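Local coordinates for methyltransferase small domain-containing protein (Thermoplasma acidophilum, PDB 1NE2) that is of unknown function but probably acts as a methyltransferase using S-adenosylmethionine, at residues B[6-15]-B[34-45]; B[77-87]-B[97-107]. One frame throughout, in Å; residues are numbered along the deposited sequence.

Contact 1 (B[6-15]-B[34-45])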
# COMPACT_ATOMS: atom_id res chain seq x y z
N ILE B 6 -23.94 6.06 5.50
CA ILE B 6 -22.55 6.16 5.08
C ILE B 6 -22.41 6.30 3.56
O ILE B 6 -21.49 6.96 3.08
CB ILE B 6 -21.75 4.92 5.56
CG1 ILE B 6 -20.25 5.14 5.34
CG2 ILE B 6 -22.23 3.67 4.83
CD1 ILE B 6 -19.38 4.04 5.89
N LYS B 7 -23.33 5.71 2.81
CA LYS B 7 -23.28 5.80 1.36
C LYS B 7 -23.51 7.25 0.95
O LYS B 7 -22.80 7.78 0.09
CB LYS B 7 -24.33 4.86 0.74
CG LYS B 7 -24.26 4.71 -0.79
CD LYS B 7 -25.07 5.79 -1.49
CE LYS B 7 -25.18 5.52 -2.99
NZ LYS B 7 -26.01 6.55 -3.67
N ASN B 8 -24.48 7.90 1.58
CA ASN B 8 -24.76 9.30 1.26
C ASN B 8 -23.68 10.22 1.77
O ASN B 8 -23.32 11.19 1.11
CB ASN B 8 -26.12 9.72 1.83
CG ASN B 8 -27.28 9.18 1.03
OD1 ASN B 8 -27.37 9.39 -0.18
ND2 ASN B 8 -28.19 8.47 1.71
N ASP B 9 -23.15 9.92 2.96
CA ASP B 9 -22.09 10.74 3.55
C ASP B 9 -20.81 10.66 2.72
O ASP B 9 -20.10 11.66 2.57
CB ASP B 9 -21.81 10.31 4.99
CG ASP B 9 -23.00 10.52 5.91
OD1 ASP B 9 -23.83 11.40 5.62
OD2 ASP B 9 -23.10 9.81 6.94
N LEU B 10 -20.52 9.48 2.17
CA LEU B 10 -19.34 9.31 1.34
C LEU B 10 -19.58 10.00 0.01
O LEU B 10 -18.72 10.72 -0.50
CB LEU B 10 -19.07 7.82 1.09
CG LEU B 10 -17.93 7.49 0.11
CD1 LEU B 10 -16.60 8.01 0.64
CD2 LEU B 10 -17.86 5.99 -0.11
N GLU B 11 -20.76 9.78 -0.55
CA GLU B 11 -21.11 10.38 -1.83
C GLU B 11 -20.90 11.88 -1.87
O GLU B 11 -20.35 12.41 -2.84
CB GLU B 11 -22.57 10.05 -2.19
CG GLU B 11 -22.88 10.29 -3.66
CD GLU B 11 -24.35 10.08 -4.01
OE1 GLU B 11 -24.97 9.14 -3.46
OE2 GLU B 11 -24.88 10.84 -4.84
N ILE B 12 -21.31 12.60 -0.82
CA ILE B 12 -21.14 14.04 -0.82
C ILE B 12 -19.67 14.45 -0.76
O ILE B 12 -19.30 15.51 -1.24
CB ILE B 12 -21.93 14.73 0.33
CG1 ILE B 12 -21.55 14.13 1.68
CG2 ILE B 12 -23.42 14.58 0.07
CD1 ILE B 12 -22.25 14.79 2.84
N ARG B 13 -18.83 13.60 -0.17
CA ARG B 13 -17.41 13.92 -0.13
C ARG B 13 -16.81 13.68 -1.52
O ARG B 13 -15.92 14.41 -1.95
CB ARG B 13 -16.69 13.07 0.93
CG ARG B 13 -17.06 13.43 2.37
CD ARG B 13 -16.62 14.86 2.71
NE ARG B 13 -15.17 15.00 2.79
CZ ARG B 13 -14.45 14.72 3.88
NH1 ARG B 13 -15.04 14.28 4.98
NH2 ARG B 13 -13.13 14.87 3.85
N LEU B 14 -17.31 12.67 -2.22
CA LEU B 14 -16.82 12.38 -3.56
C LEU B 14 -17.26 13.46 -4.55
O LEU B 14 -16.56 13.77 -5.51
CB LEU B 14 -17.31 11.01 -4.04
CG LEU B 14 -16.80 9.78 -3.29
CD1 LEU B 14 -17.37 8.50 -3.91
CD2 LEU B 14 -15.27 9.77 -3.34
N GLN B 15 -18.43 14.06 -4.31
CA GLN B 15 -18.93 15.08 -5.22
C GLN B 15 -18.08 16.35 -5.18
O GLN B 15 -18.12 17.16 -6.11
CB GLN B 15 -20.40 15.39 -4.88
CG GLN B 15 -21.32 14.20 -5.17
CD GLN B 15 -22.67 14.30 -4.49
OE1 GLN B 15 -22.79 14.88 -3.41
NE2 GLN B 15 -23.69 13.71 -5.11
N ALA B 34 -20.47 9.73 -8.88
CA ALA B 34 -20.29 9.66 -7.44
C ALA B 34 -21.22 8.68 -6.72
O ALA B 34 -20.79 8.03 -5.77
CB ALA B 34 -20.42 11.06 -6.82
N SER B 35 -22.46 8.56 -7.18
CA SER B 35 -23.42 7.65 -6.55
C SER B 35 -23.00 6.19 -6.74
O SER B 35 -22.93 5.41 -5.78
CB SER B 35 -24.82 7.86 -7.16
OG SER B 35 -25.76 6.97 -6.58
N THR B 36 -22.73 5.82 -7.99
CA THR B 36 -22.30 4.47 -8.31
C THR B 36 -20.98 4.14 -7.62
O THR B 36 -20.81 3.04 -7.09
CB THR B 36 -22.15 4.30 -9.84
OG1 THR B 36 -23.41 4.54 -10.47
CG2 THR B 36 -21.68 2.89 -10.17
N ALA B 37 -20.06 5.09 -7.61
CA ALA B 37 -18.77 4.89 -6.97
C ALA B 37 -18.94 4.65 -5.48
O ALA B 37 -18.31 3.75 -4.91
CB ALA B 37 -17.87 6.10 -7.20
N ALA B 38 -19.78 5.46 -4.84
CA ALA B 38 -20.04 5.30 -3.41
C ALA B 38 -20.68 3.94 -3.13
O ALA B 38 -20.30 3.27 -2.18
CB ALA B 38 -20.94 6.43 -2.92
N TYR B 39 -21.65 3.54 -3.95
CA TYR B 39 -22.32 2.25 -3.76
C TYR B 39 -21.31 1.11 -3.80
O TYR B 39 -21.28 0.24 -2.92
CB TYR B 39 -23.37 2.02 -4.85
CG TYR B 39 -24.06 0.68 -4.75
CD1 TYR B 39 -25.08 0.47 -3.82
CD2 TYR B 39 -23.69 -0.38 -5.57
CE1 TYR B 39 -25.72 -0.76 -3.71
CE2 TYR B 39 -24.32 -1.63 -5.46
CZ TYR B 39 -25.33 -1.80 -4.53
OH TYR B 39 -25.96 -3.03 -4.41
N PHE B 40 -20.51 1.11 -4.86
CA PHE B 40 -19.49 0.09 -5.08
C PHE B 40 -18.50 0.01 -3.92
O PHE B 40 -18.25 -1.07 -3.38
CB PHE B 40 -18.76 0.42 -6.40
CG PHE B 40 -17.61 -0.48 -6.74
CD1 PHE B 40 -17.78 -1.86 -6.84
CD2 PHE B 40 -16.37 0.07 -7.05
CE1 PHE B 40 -16.72 -2.68 -7.25
CE2 PHE B 40 -15.31 -0.73 -7.46
CZ PHE B 40 -15.48 -2.12 -7.57
N LEU B 41 -17.97 1.16 -3.51
CA LEU B 41 -17.01 1.21 -2.40
C LEU B 41 -17.59 0.78 -1.06
O LEU B 41 -16.92 0.11 -0.28
CB LEU B 41 -16.40 2.62 -2.28
CG LEU B 41 -15.49 3.05 -3.43
CD1 LEU B 41 -15.05 4.50 -3.20
CD2 LEU B 41 -14.27 2.14 -3.53
N ILE B 42 -18.84 1.15 -0.78
CA ILE B 42 -19.44 0.75 0.49
C ILE B 42 -19.58 -0.77 0.55
O ILE B 42 -19.44 -1.38 1.61
CB ILE B 42 -20.81 1.44 0.72
CG1 ILE B 42 -20.60 2.95 0.90
CG2 ILE B 42 -21.50 0.84 1.94
CD1 ILE B 42 -19.60 3.31 1.99
N GLU B 43 -19.86 -1.40 -0.59
CA GLU B 43 -19.96 -2.86 -0.61
C GLU B 43 -18.62 -3.46 -0.18
O GLU B 43 -18.57 -4.37 0.65
CB GLU B 43 -20.30 -3.38 -2.01
CG GLU B 43 -21.72 -3.12 -2.47
CD GLU B 43 -22.06 -3.91 -3.72
OE1 GLU B 43 -21.17 -4.07 -4.58
OE2 GLU B 43 -23.21 -4.37 -3.84
N ILE B 44 -17.54 -2.94 -0.74
CA ILE B 44 -16.21 -3.44 -0.41
C ILE B 44 -15.92 -3.19 1.08
O ILE B 44 -15.31 -4.02 1.76
CB ILE B 44 -15.12 -2.75 -1.27
CG1 ILE B 44 -15.45 -2.94 -2.76
CG2 ILE B 44 -13.74 -3.35 -0.95
CD1 ILE B 44 -14.45 -2.29 -3.73
N TYR B 45 -16.37 -2.04 1.57
CA TYR B 45 -16.18 -1.65 2.95
C TYR B 45 -16.94 -2.61 3.88
O TYR B 45 -16.39 -3.07 4.88
CB TYR B 45 -16.69 -0.22 3.14
CG TYR B 45 -16.65 0.30 4.56
CD1 TYR B 45 -15.45 0.74 5.13
CD2 TYR B 45 -17.81 0.36 5.32
CE1 TYR B 45 -15.43 1.25 6.44
CE2 TYR B 45 -17.79 0.86 6.62
CZ TYR B 45 -16.61 1.30 7.17
OH TYR B 45 -16.62 1.80 8.45
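K7 reaches across to S35 with its ammonium end: NZ donates to S35 OG over 3.0 Å while it also forms a salt bridge with E11 OE1, 2.8 Å away, met on the syn side and somewhat out of the carboxylate plane. CG of K7 stands anti to the backbone N (chi1 -172°) and the chain bends at chi2 (-87°), which lays its methylenes among S35, A38, Y39 and I42 as a knob in a hole. The reverse knob is A38, whose methyl enters between K7, L10, E11 and L14; at this small residue the helices come closest, E11 CA to A38 CA 5.4 Å. Helices 6-14 and 34-45 cross at 132° between their N-to-C directions, with axes 8.8 Å apart; the N-terminal helix packs on the helix that leads into the Rossmann-like core, of the kind found in methyltransferases, with L72 touching both L10 and I42. L10 and I42 run alongside in opposite senses, L10 CD2 lying 3.8 Å from I42 CD1. I6 crosses I42 at a slant and sets its CD1 3.6 Å from CE2 of Y45, obliquely to the ring. L14 CD1 rests near the methyls of A37 and A38, and Q15 CG meets A34 CB.

Contact 2 (B[77-87]-B[97-107]); sequences VTAFDIDPDAI and VNFMVADVSEI
F80 holds CG between its backbone N and carbonyl carbon (chi1 69°), which swings the ring towards the turn with the 3-10 segment 104-106, where I107 comes from the opposite direction. I107 CG1 stands over one ring face, 3.8 Å from the centroid, in a CH-pi contact, and I107 CD1 lies 3.5 Å from F80 CD2; V104 approaches CE1 obliquely. With an alanine at F80, I107 and V104 would probably lose the ring they pack on, opening a gap between the strand and that turn. Strands 77-81 and 98-101 are parallel neighbours, joined through helix 84-93 in a beta-alpha-beta crossover of the Rossmann type, with 98-101 outermost in the sheet of this chain. Their ladder starts with N98 N on V77 O and ends with A102 N on D81 O; between them, M100 N meets A79 O at 3.0 Å with a C=O...N angle of 166°, while D81 N to M100 O is weak. On the face of F80, T78 and N98 lie side by side, and N98 ND2 donates to T78 OG1 (3.1 Å) with the hydroxyl near its amide plane; E75 of the second subunit takes a further bond from ND2, and S76 of that subunit bonds T78 OG1. On the other face A79 CB sits 3.6 Å from F99 CD1, and I87, from the crossover helix, presses CG1 on V101 CG2 (3.7 Å). D81 is the polar residue there: OD2 accepts from D83 N (2.9 Å) through its anti lone pair, an Asx turn, while OD1 receives G61 N.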
# COMPACT_ATOMS: atom_id res chain seq x y z
N VAL B 77 -3.48 3.72 0.71
CA VAL B 77 -4.08 3.65 -0.61
C VAL B 77 -3.05 4.02 -1.67
O VAL B 77 -2.38 5.05 -1.56
CB VAL B 77 -5.29 4.60 -0.76
CG1 VAL B 77 -5.93 4.41 -2.13
CG2 VAL B 77 -6.33 4.33 0.35
N THR B 78 -2.92 3.17 -2.67
CA THR B 78 -2.00 3.42 -3.76
C THR B 78 -2.87 3.38 -5.01
O THR B 78 -3.83 2.62 -5.08
CB THR B 78 -0.90 2.33 -3.78
OG1 THR B 78 -0.05 2.52 -2.64
CG2 THR B 78 -0.07 2.41 -5.05
N ALA B 79 -2.57 4.23 -5.99
CA ALA B 79 -3.39 4.27 -7.19
C ALA B 79 -2.52 4.66 -8.37
O ALA B 79 -1.64 5.50 -8.24
CB ALA B 79 -4.53 5.27 -7.02
N PHE B 80 -2.77 4.06 -9.53
CA PHE B 80 -1.97 4.35 -10.71
C PHE B 80 -2.79 4.47 -11.98
O PHE B 80 -3.90 3.95 -12.08
CB PHE B 80 -0.91 3.27 -10.88
CG PHE B 80 -1.46 1.92 -11.27
CD1 PHE B 80 -1.62 1.57 -12.61
CD2 PHE B 80 -1.82 0.99 -10.28
CE1 PHE B 80 -2.11 0.31 -12.96
CE2 PHE B 80 -2.31 -0.27 -10.63
CZ PHE B 80 -2.46 -0.61 -11.97
N ASP B 81 -2.22 5.17 -12.95
CA ASP B 81 -2.86 5.37 -14.25
C ASP B 81 -1.72 5.62 -15.22
O ASP B 81 -0.67 6.12 -14.84
CB ASP B 81 -3.78 6.59 -14.24
CG ASP B 81 -4.79 6.56 -15.38
OD1 ASP B 81 -5.91 6.05 -15.16
OD2 ASP B 81 -4.46 7.02 -16.49
N ILE B 82 -1.94 5.27 -16.48
CA ILE B 82 -0.91 5.47 -17.49
C ILE B 82 -0.85 6.94 -17.91
O ILE B 82 0.19 7.41 -18.38
CB ILE B 82 -1.20 4.61 -18.73
CG1 ILE B 82 -0.04 4.73 -19.73
CG2 ILE B 82 -2.51 5.03 -19.36
CD1 ILE B 82 1.28 4.24 -19.20
N ASP B 83 -1.95 7.66 -17.70
CA ASP B 83 -2.05 9.07 -18.09
C ASP B 83 -1.58 10.06 -17.01
O ASP B 83 -2.21 10.18 -15.96
CB ASP B 83 -3.50 9.38 -18.47
CG ASP B 83 -3.67 10.78 -19.04
OD1 ASP B 83 -4.81 11.14 -19.37
OD2 ASP B 83 -2.66 11.51 -19.16
N PRO B 84 -0.49 10.79 -17.28
CA PRO B 84 0.01 11.75 -16.30
C PRO B 84 -0.96 12.90 -16.00
O PRO B 84 -0.94 13.46 -14.91
CB PRO B 84 1.32 12.24 -16.92
CG PRO B 84 1.05 12.12 -18.39
CD PRO B 84 0.36 10.78 -18.48
N ASP B 85 -1.80 13.25 -16.97
CA ASP B 85 -2.76 14.32 -16.74
C ASP B 85 -3.80 13.86 -15.72
O ASP B 85 -4.24 14.65 -14.88
CB ASP B 85 -3.44 14.71 -18.06
CG ASP B 85 -2.52 15.48 -18.98
OD1 ASP B 85 -2.03 16.56 -18.56
OD2 ASP B 85 -2.28 15.02 -20.12
N ALA B 86 -4.19 12.60 -15.80
CA ALA B 86 -5.16 12.06 -14.86
C ALA B 86 -4.56 12.08 -13.44
O ALA B 86 -5.22 12.51 -12.49
CB ALA B 86 -5.54 10.63 -15.25
N ILE B 87 -3.32 11.63 -13.32
CA ILE B 87 -2.66 11.60 -12.01
C ILE B 87 -2.50 13.00 -11.43
O ILE B 87 -2.65 13.20 -10.22
CB ILE B 87 -1.28 10.90 -12.11
CG1 ILE B 87 -1.49 9.41 -12.43
CG2 ILE B 87 -0.50 11.06 -10.81
CD1 ILE B 87 -2.38 8.66 -11.42
N VAL B 97 -3.49 10.05 -0.76
CA VAL B 97 -3.33 8.83 -1.54
C VAL B 97 -2.00 8.81 -2.29
O VAL B 97 -1.53 9.84 -2.78
CB VAL B 97 -4.46 8.68 -2.57
CG1 VAL B 97 -4.12 7.58 -3.57
CG2 VAL B 97 -5.78 8.38 -1.86
N ASN B 98 -1.40 7.62 -2.37
CA ASN B 98 -0.14 7.44 -3.07
C ASN B 98 -0.43 7.25 -4.56
O ASN B 98 -0.57 6.12 -5.04
CB ASN B 98 0.58 6.21 -2.49
CG ASN B 98 1.85 5.86 -3.25
OD1 ASN B 98 2.56 6.74 -3.75
ND2 ASN B 98 2.15 4.56 -3.32
N PHE B 99 -0.53 8.36 -5.29
CA PHE B 99 -0.78 8.33 -6.73
C PHE B 99 0.52 8.25 -7.52
O PHE B 99 1.53 8.84 -7.15
CB PHE B 99 -1.53 9.59 -7.17
CG PHE B 99 -2.99 9.59 -6.82
CD1 PHE B 99 -3.88 8.74 -7.47
CD2 PHE B 99 -3.48 10.45 -5.84
CE1 PHE B 99 -5.24 8.76 -7.16
CE2 PHE B 99 -4.83 10.48 -5.53
CZ PHE B 99 -5.71 9.63 -6.19
N MSE B 100 0.48 7.52 -8.63
CA MSE B 100 1.66 7.36 -9.47
C MSE B 100 1.28 7.10 -10.92
O MSE B 100 0.22 6.54 -11.20
CB MSE B 100 2.51 6.20 -8.96
CG MSE B 100 1.72 4.90 -8.85
SE MSE B 100 2.75 3.46 -8.12
CE MSE B 100 2.76 4.02 -6.28
N VAL B 101 2.15 7.52 -11.83
CA VAL B 101 1.93 7.27 -13.25
C VAL B 101 2.64 5.94 -13.49
O VAL B 101 3.80 5.78 -13.11
CB VAL B 101 2.58 8.36 -14.13
CG1 VAL B 101 2.38 8.03 -15.60
CG2 VAL B 101 1.98 9.72 -13.81
N ALA B 102 1.94 4.98 -14.08
CA ALA B 102 2.57 3.69 -14.34
C ALA B 102 1.72 2.79 -15.21
O ALA B 102 0.50 2.92 -15.27
CB ALA B 102 2.85 2.98 -13.01
N ASP B 103 2.40 1.89 -15.92
CA ASP B 103 1.71 0.91 -16.74
C ASP B 103 1.46 -0.23 -15.76
O ASP B 103 2.22 -0.39 -14.80
CB ASP B 103 2.61 0.43 -17.88
CG ASP B 103 1.96 -0.66 -18.71
OD1 ASP B 103 0.96 -0.36 -19.39
OD2 ASP B 103 2.44 -1.81 -18.66
N VAL B 104 0.42 -1.01 -15.98
CA VAL B 104 0.10 -2.11 -15.07
C VAL B 104 1.24 -3.13 -14.95
O VAL B 104 1.44 -3.73 -13.89
CB VAL B 104 -1.22 -2.81 -15.48
CG1 VAL B 104 -1.07 -3.48 -16.84
CG2 VAL B 104 -1.64 -3.81 -14.42
N SER B 105 2.01 -3.30 -16.02
CA SER B 105 3.12 -4.26 -15.98
C SER B 105 4.18 -3.87 -14.95
O SER B 105 4.94 -4.72 -14.49
CB SER B 105 3.78 -4.35 -17.36
OG SER B 105 4.44 -3.14 -17.69
N GLU B 106 4.23 -2.59 -14.60
CA GLU B 106 5.21 -2.08 -13.65
C GLU B 106 4.87 -2.34 -12.18
O GLU B 106 5.74 -2.28 -11.32
CB GLU B 106 5.40 -0.58 -13.83
CG GLU B 106 5.40 -0.11 -15.27
CD GLU B 106 5.61 1.39 -15.39
OE1 GLU B 106 5.22 1.97 -16.42
OE2 GLU B 106 6.16 1.99 -14.44
N ILE B 107 3.60 -2.62 -11.89
CA ILE B 107 3.17 -2.85 -10.51
C ILE B 107 3.82 -4.11 -9.92
O ILE B 107 3.79 -5.18 -10.53
CB ILE B 107 1.63 -2.95 -10.43
CG1 ILE B 107 1.00 -1.65 -10.94
CG2 ILE B 107 1.19 -3.24 -9.00
CD1 ILE B 107 1.45 -0.39 -10.22

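Overall arrangement
Contact 1 closes before contact 2 opens along the chain; their centres lie 22 Å apart and their nearest atoms about 9 Å, without touching. Helix 64-71 links them: A37 and L41 of contact 1 pack on it, as do V77, A79, V97 and F99 of contact 2. L41 lies near, and D81 touches, the glycine-rich segment with G61, G63 and A66, a Rossmann-type pattern that in related methyltransferases borders the S-adenosylmethionine site; a similar role here is plausible but unproven. The surroundings differ: residues 34-45 lean on strands 111-116 and 142-147, whereas contact 2 includes the strand that is outermost in this chain's sheet, and meets the second subunit, which leaves the segments of contact 1 untouched.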